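Local coordinates for protein PHOX (Pseudomonas fluorescens, PDB 4A9V) that hydrolyses phosphate monoesters as an alkaline phosphatase of the PhoX family, using a complex iron-calcium cofactor, at residues 63-75 and 83-95. Numbering follows the deposited sequence.
Sequences QFGDNNDGMSLFE and ALMAINNEYTNYR. With LI (lithium ion), chain D; FEO (mu-oxo-diiron), chain S; EDO (1,2-ethanediol), chain O.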
loop_
_atom_site.group_PDB
_atom_site.type_symbol
_atom_site.label_atom_id
_atom_site.label_comp_id
_atom_site.label_asym_id
_atom_site.label_seq_id
_atom_site.Cartn_x
_atom_site.Cartn_y
_atom_site.Cartn_z
ATOM N N GLN A 63 14.446 -12.207 -10.434
ATOM C CA GLN A 63 13.113 -12.506 -10.951
ATOM C C GLN A 63 12.101 -11.567 -10.308
ATOM O O GLN A 63 12.283 -11.114 -9.181
ATOM C CB GLN A 63 12.725 -13.956 -10.631
ATOM C CG GLN A 63 13.513 -14.982 -11.429
ATOM C CD GLN A 63 13.452 -16.377 -10.837
ATOM O OE1 GLN A 63 13.238 -16.565 -9.629
ATOM N NE2 GLN A 63 13.729 -17.366 -11.670
ATOM N N PHE A 64 11.032 -11.282 -11.041
ATOM C CA PHE A 64 9.910 -10.536 -10.500
ATOM C C PHE A 64 9.521 -11.126 -9.143
ATOM O O PHE A 64 9.421 -12.341 -8.984
ATOM C CB PHE A 64 8.731 -10.598 -11.473
ATOM C CG PHE A 64 7.664 -9.577 -11.206
ATOM C CD1 PHE A 64 7.875 -8.244 -11.523
ATOM C CD2 PHE A 64 6.432 -9.960 -10.714
ATOM C CE1 PHE A 64 6.881 -7.309 -11.331
ATOM C CE2 PHE A 64 5.429 -9.028 -10.515
ATOM C CZ PHE A 64 5.657 -7.698 -10.817
ATOM N N GLY A 65 9.320 -10.251 -8.164
ATOM C CA GLY A 65 9.052 -10.683 -6.804
ATOM C C GLY A 65 7.649 -11.224 -6.643
ATOM O O GLY A 65 6.869 -11.309 -7.599
ATOM N N ASP A 66 7.348 -11.644 -5.419
ATOM C CA ASP A 66 6.080 -12.287 -5.101
ATOM C C ASP A 66 5.055 -11.249 -4.640
ATOM O O ASP A 66 5.380 -10.086 -4.393
ATOM C CB ASP A 66 6.312 -13.358 -4.027
ATOM C CG ASP A 66 5.311 -14.510 -4.094
ATOM O OD1 ASP A 66 4.312 -14.406 -4.842
ATOM O OD2 ASP A 66 5.523 -15.503 -3.359
ATOM N N ASN A 67 3.800 -11.672 -4.577
ATOM C CA ASN A 67 2.713 -10.881 -4.026
ATOM C C ASN A 67 2.795 -9.404 -4.409
ATOM O O ASN A 67 2.789 -8.517 -3.556
ATOM C CB ASN A 67 2.586 -11.112 -2.520
ATOM C CG ASN A 67 2.067 -12.505 -2.201
ATOM O OD1 ASN A 67 1.531 -13.190 -3.073
ATOM N ND2 ASN A 67 2.214 -12.930 -0.956
ATOM N N ASN A 68 2.649 -9.140 -5.701
ATOM C CA ASN A 68 2.757 -7.772 -6.184
ATOM C C ASN A 68 1.599 -6.915 -5.698
ATOM O O ASN A 68 0.487 -7.404 -5.477
ATOM C CB ASN A 68 2.904 -7.706 -7.712
ATOM C CG ASN A 68 1.835 -8.480 -8.458
ATOM O OD1 ASN A 68 2.168 -9.449 -9.137
ATOM N ND2 ASN A 68 0.703 -7.824 -8.676
ATOM N N ASP A 69 1.936 -5.686 -5.326
ATOM C CA ASP A 69 1.054 -4.846 -4.539
ATOM C C ASP A 69 1.011 -3.448 -5.194
ATOM O O ASP A 69 0.744 -3.332 -6.389
ATOM C CB ASP A 69 1.531 -4.861 -3.074
ATOM C CG ASP A 69 0.428 -4.562 -2.078
ATOM O OD1 ASP A 69 -0.519 -3.828 -2.434
ATOM O OD2 ASP A 69 0.541 -5.041 -0.919
ATOM N N GLY A 70 1.312 -2.386 -4.457
ATOM C CA GLY A 70 1.252 -1.049 -5.047
ATOM C C GLY A 70 2.248 -0.878 -6.183
ATOM O O GLY A 70 3.307 -1.503 -6.193
ATOM N N MET A 71 1.917 0.009 -7.120
ATOM C CA MET A 71 2.747 0.225 -8.296
ATOM C C MET A 71 2.431 1.561 -8.936
ATOM O O MET A 71 1.307 2.068 -8.871
ATOM C CB MET A 71 2.549 -0.894 -9.315
ATOM C CG MET A 71 1.123 -1.058 -9.787
ATOM S SD MET A 71 0.983 -2.489 -10.886
ATOM C CE MET A 71 -0.773 -2.481 -11.195
ATOM N N SER A 72 3.433 2.098 -9.612
ATOM C CA SER A 72 3.272 3.303 -10.414
ATOM C C SER A 72 3.875 3.096 -11.797
ATOM O O SER A 72 4.883 2.393 -11.959
ATOM C CB SER A 72 3.971 4.495 -9.752
ATOM O OG SER A 72 3.350 4.889 -8.543
ATOM N N LEU A 73 3.325 3.831 -12.759
ATOM C CA LEU A 73 3.844 3.890 -14.111
ATOM C C LEU A 73 4.441 5.278 -14.364
ATOM O O LEU A 73 3.829 6.302 -14.038
ATOM C CB LEU A 73 2.725 3.576 -15.114
ATOM C CG LEU A 73 3.128 3.580 -16.587
ATOM C CD1 LEU A 73 2.296 2.587 -17.379
ATOM C CD2 LEU A 73 3.016 4.963 -17.209
ATOM N N PHE A 74 5.632 5.285 -14.955
ATOM C CA PHE A 74 6.361 6.496 -15.299
ATOM C C PHE A 74 6.494 6.579 -16.811
ATOM O O PHE A 74 7.105 5.725 -17.440
ATOM C CB PHE A 74 7.761 6.462 -14.673
ATOM C CG PHE A 74 7.754 6.501 -13.170
ATOM C CD1 PHE A 74 7.542 5.350 -12.425
ATOM C CD2 PHE A 74 7.937 7.700 -12.497
ATOM C CE1 PHE A 74 7.494 5.401 -11.044
ATOM C CE2 PHE A 74 7.885 7.755 -11.112
ATOM C CZ PHE A 74 7.662 6.603 -10.389
ATOM N N GLU A 75 5.936 7.630 -17.394
ATOM C CA GLU A 75 6.161 7.994 -18.799
ATOM C C GLU A 75 7.646 8.007 -19.094
ATOM O O GLU A 75 8.401 8.575 -18.322
ATOM C CB GLU A 75 5.616 9.402 -19.054
ATOM C CG GLU A 75 4.102 9.495 -19.050
ATOM C CD GLU A 75 3.605 10.917 -18.881
ATOM O OE1 GLU A 75 3.690 11.696 -19.852
ATOM O OE2 GLU A 75 3.121 11.253 -17.779
ATOM N N ALA A 83 7.539 2.919 -21.232
ATOM C CA ALA A 83 7.273 3.401 -19.875
ATOM C C ALA A 83 8.037 2.511 -18.914
ATOM O O ALA A 83 8.417 1.391 -19.262
ATOM C CB ALA A 83 5.785 3.365 -19.564
ATOM N N LEU A 84 8.271 3.007 -17.706
ATOM C CA LEU A 84 8.747 2.162 -16.624
ATOM C C LEU A 84 7.620 1.971 -15.626
ATOM O O LEU A 84 6.836 2.876 -15.382
ATOM C CB LEU A 84 9.964 2.774 -15.917
ATOM C CG LEU A 84 11.172 3.091 -16.799
ATOM C CD1 LEU A 84 12.316 3.547 -15.910
ATOM C CD2 LEU A 84 11.587 1.886 -17.633
ATOM N N MET A 85 7.574 0.796 -15.014
ATOM C CA MET A 85 6.696 0.563 -13.883
ATOM C C MET A 85 7.532 0.126 -12.695
ATOM O O MET A 85 8.444 -0.682 -12.843
ATOM C CB MET A 85 5.668 -0.513 -14.228
ATOM C CG MET A 85 4.726 -0.078 -15.323
ATOM S SD MET A 85 3.478 -1.300 -15.784
ATOM C CE MET A 85 2.386 -1.249 -14.365
ATOM N N ALA A 86 7.241 0.687 -11.528
ATOM C CA ALA A 86 7.836 0.233 -10.290
ATOM C C ALA A 86 6.726 -0.425 -9.492
ATOM O O ALA A 86 5.671 0.182 -9.261
ATOM C CB ALA A 86 8.419 1.409 -9.522
ATOM N N ILE A 87 6.944 -1.687 -9.123
ATOM C CA ILE A 87 5.899 -2.532 -8.573
ATOM C C ILE A 87 6.405 -3.155 -7.276
ATOM O O ILE A 87 7.447 -3.816 -7.239
ATOM C CB ILE A 87 5.513 -3.642 -9.565
ATOM C CG1 ILE A 87 5.010 -3.055 -10.890
ATOM C CG2 ILE A 87 4.479 -4.563 -8.944
ATOM C CD1 ILE A 87 5.241 -3.956 -12.089
ATOM N N ASN A 88 5.658 -2.942 -6.200
ATOM C CA ASN A 88 6.008 -3.506 -4.914
ATOM C C ASN A 88 5.789 -5.004 -4.896
ATOM O O ASN A 88 4.828 -5.504 -5.482
ATOM C CB ASN A 88 5.142 -2.904 -3.823
ATOM C CG ASN A 88 5.476 -1.464 -3.523
ATOM O OD1 ASN A 88 6.447 -0.896 -4.035
ATOM N ND2 ASN A 88 4.693 -0.875 -2.640
ATOM N N ASN A 89 6.588 -5.678 -4.073
ATOM C CA ASN A 89 6.444 -7.096 -3.783
ATOM C C ASN A 89 6.367 -7.255 -2.273
ATOM O O ASN A 89 7.353 -7.024 -1.570
ATOM C CB ASN A 89 7.661 -7.843 -4.348
ATOM C CG ASN A 89 7.757 -7.726 -5.851
ATOM O OD1 ASN A 89 8.715 -7.169 -6.389
ATOM N ND2 ASN A 89 6.753 -8.254 -6.545
ATOM N N GLU A 90 5.173 -7.518 -1.758
ATOM C CA GLU A 90 4.925 -7.302 -0.334
ATOM C C GLU A 90 5.423 -8.440 0.557
ATOM O O GLU A 90 5.987 -8.197 1.619
ATOM C CB GLU A 90 3.445 -7.038 -0.079
ATOM C CG GLU A 90 3.188 -6.546 1.339
ATOM C CD GLU A 90 1.724 -6.354 1.660
ATOM O OE1 GLU A 90 0.917 -7.235 1.302
ATOM O OE2 GLU A 90 1.397 -5.349 2.343
ATOM N N TYR A 91 5.142 -9.681 0.179
ATOM C CA TYR A 91 5.492 -10.825 1.014
ATOM C C TYR A 91 5.452 -12.061 0.138
ATOM O O TYR A 91 5.397 -11.945 -1.091
ATOM C CB TYR A 91 4.585 -10.925 2.260
ATOM C CG TYR A 91 3.142 -11.300 2.007
ATOM C CD1 TYR A 91 2.234 -10.376 1.504
ATOM C CD2 TYR A 91 2.656 -12.539 2.384
ATOM C CE1 TYR A 91 0.894 -10.685 1.364
ATOM C CE2 TYR A 91 1.321 -12.865 2.238
ATOM C CZ TYR A 91 0.440 -11.927 1.742
ATOM O OH TYR A 91 -0.893 -12.224 1.569
ATOM N N THR A 92 5.585 -13.232 0.743
ATOM C CA THR A 92 5.622 -14.454 -0.044
ATOM C C THR A 92 4.772 -15.535 0.598
ATOM O O THR A 92 4.361 -15.425 1.749
ATOM C CB THR A 92 7.074 -14.932 -0.295
ATOM O OG1 THR A 92 7.074 -16.051 -1.194
ATOM C CG2 THR A 92 7.760 -15.327 1.003
ATOM N N ASN A 93 4.467 -16.553 -0.191
ATOM C CA ASN A 93 3.546 -17.608 0.201
ATOM C C ASN A 93 4.325 -18.910 0.328
ATOM O O ASN A 93 4.718 -19.497 -0.683
ATOM C CB ASN A 93 2.488 -17.753 -0.888
ATOM C CG ASN A 93 1.886 -16.414 -1.281
ATOM O OD1 ASN A 93 1.314 -15.716 -0.448
ATOM N ND2 ASN A 93 2.067 -16.022 -2.537
ATOM N N TYR A 94 4.689 -19.279 1.551
ATOM C CA TYR A 94 5.594 -20.404 1.753
ATOM C C TYR A 94 5.072 -21.697 1.105
ATOM O O TYR A 94 5.860 -22.533 0.676
ATOM C CB TYR A 94 5.857 -20.640 3.242
ATOM C CG TYR A 94 6.627 -19.536 3.949
ATOM C CD1 TYR A 94 7.440 -18.652 3.256
ATOM C CD2 TYR A 94 6.589 -19.426 5.328
ATOM C CE1 TYR A 94 8.202 -17.704 3.920
ATOM C CE2 TYR A 94 7.362 -18.495 6.001
ATOM C CZ TYR A 94 8.204 -17.670 5.292
ATOM O OH TYR A 94 8.967 -16.710 5.921
ATOM N N ARG A 95 3.752 -21.867 1.042
ATOM C CA ARG A 95 3.205 -23.076 0.430
ATOM C C ARG A 95 3.606 -23.238 -1.026
ATOM O O ARG A 95 3.635 -24.359 -1.535
ATOM C CB ARG A 95 1.684 -23.151 0.587
ATOM C CG ARG A 95 0.891 -22.209 -0.295
ATOM C CD ARG A 95 -0.594 -22.252 0.035
ATOM N NE ARG A 95 -1.163 -23.574 -0.213
ATOM C CZ ARG A 95 -2.069 -24.160 0.563
ATOM N NH1 ARG A 95 -2.609 -23.497 1.577
ATOM N NH2 ARG A 95 -2.562 -25.339 0.222
HETATM LI LI LI D . -1.310 -4.116 -0.165
HETATM FE FE1 FEO S . -0.287 -4.264 2.778
HETATM FE FE2 FEO S . -2.630 -2.543 4.680
HETATM O O FEO S . -2.104 -3.727 3.248
HETATM C C1 EDO O . 5.432 10.431 -15.960
HETATM O O1 EDO O . 4.340 9.354 -15.951
HETATM C C2 EDO O . 6.125 10.444 -14.592
HETATM O O2 EDO O . 7.508 10.810 -14.753
HETATM O O HOH W 1 4.050 -17.658 -3.998
HETATM O O HOH W 2 -1.234 -4.925 0.954
HETATM O O HOH W 3 -1.788 -2.397 -0.468
HETATM O O HOH W 4 -1.053 -6.160 3.763
#
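Asn67 sets its amide over the Tyr91 ring and pairs it with Asn93. Its ND2 sits 3.1 Å above the ring centre, the amide turned 60° from the ring. The same ND2 donates to Asn93 OD1 at 3.0 Å, and Asn93 ND2 returns a bond to Asn67 OD1, a reciprocal pair with planes 58° apart. Replacing Asn67 with alanine would remove both bonds and is likely to bare that ring face, leaving the Asn93 amide held less firmly. Asp66 OD2 takes Thr92 OG1 on its anti lone pair at 2.7 Å. The Asn89 amide fills the hollow beside Gly65, where a side chain would clash; ND2 donates to Asp66 O from above the carbonyl plane, and OD1 bonds to Ser120 OG.

Ile87 is the bump. CG2 and CD1 wedge against the Phe64 rim, CD1 lying 3.8 Å from CE1, while CG1 rests on Met71 CB. Met71 SD meets Met85 CE, and Leu73 CD2 packs against Ala83 CB.

A beta bulge between Asn68 and Met71 shifts the register by one. Asp69 chelates lithium through both carboxylate oxygens, OD1 also hydrogen-bonded to Thr534; Glu90 OE2 binds iron FE1, with Cys179 and Glu194. This antiparallel beta-propeller hairpin ends at the metal cofactor site.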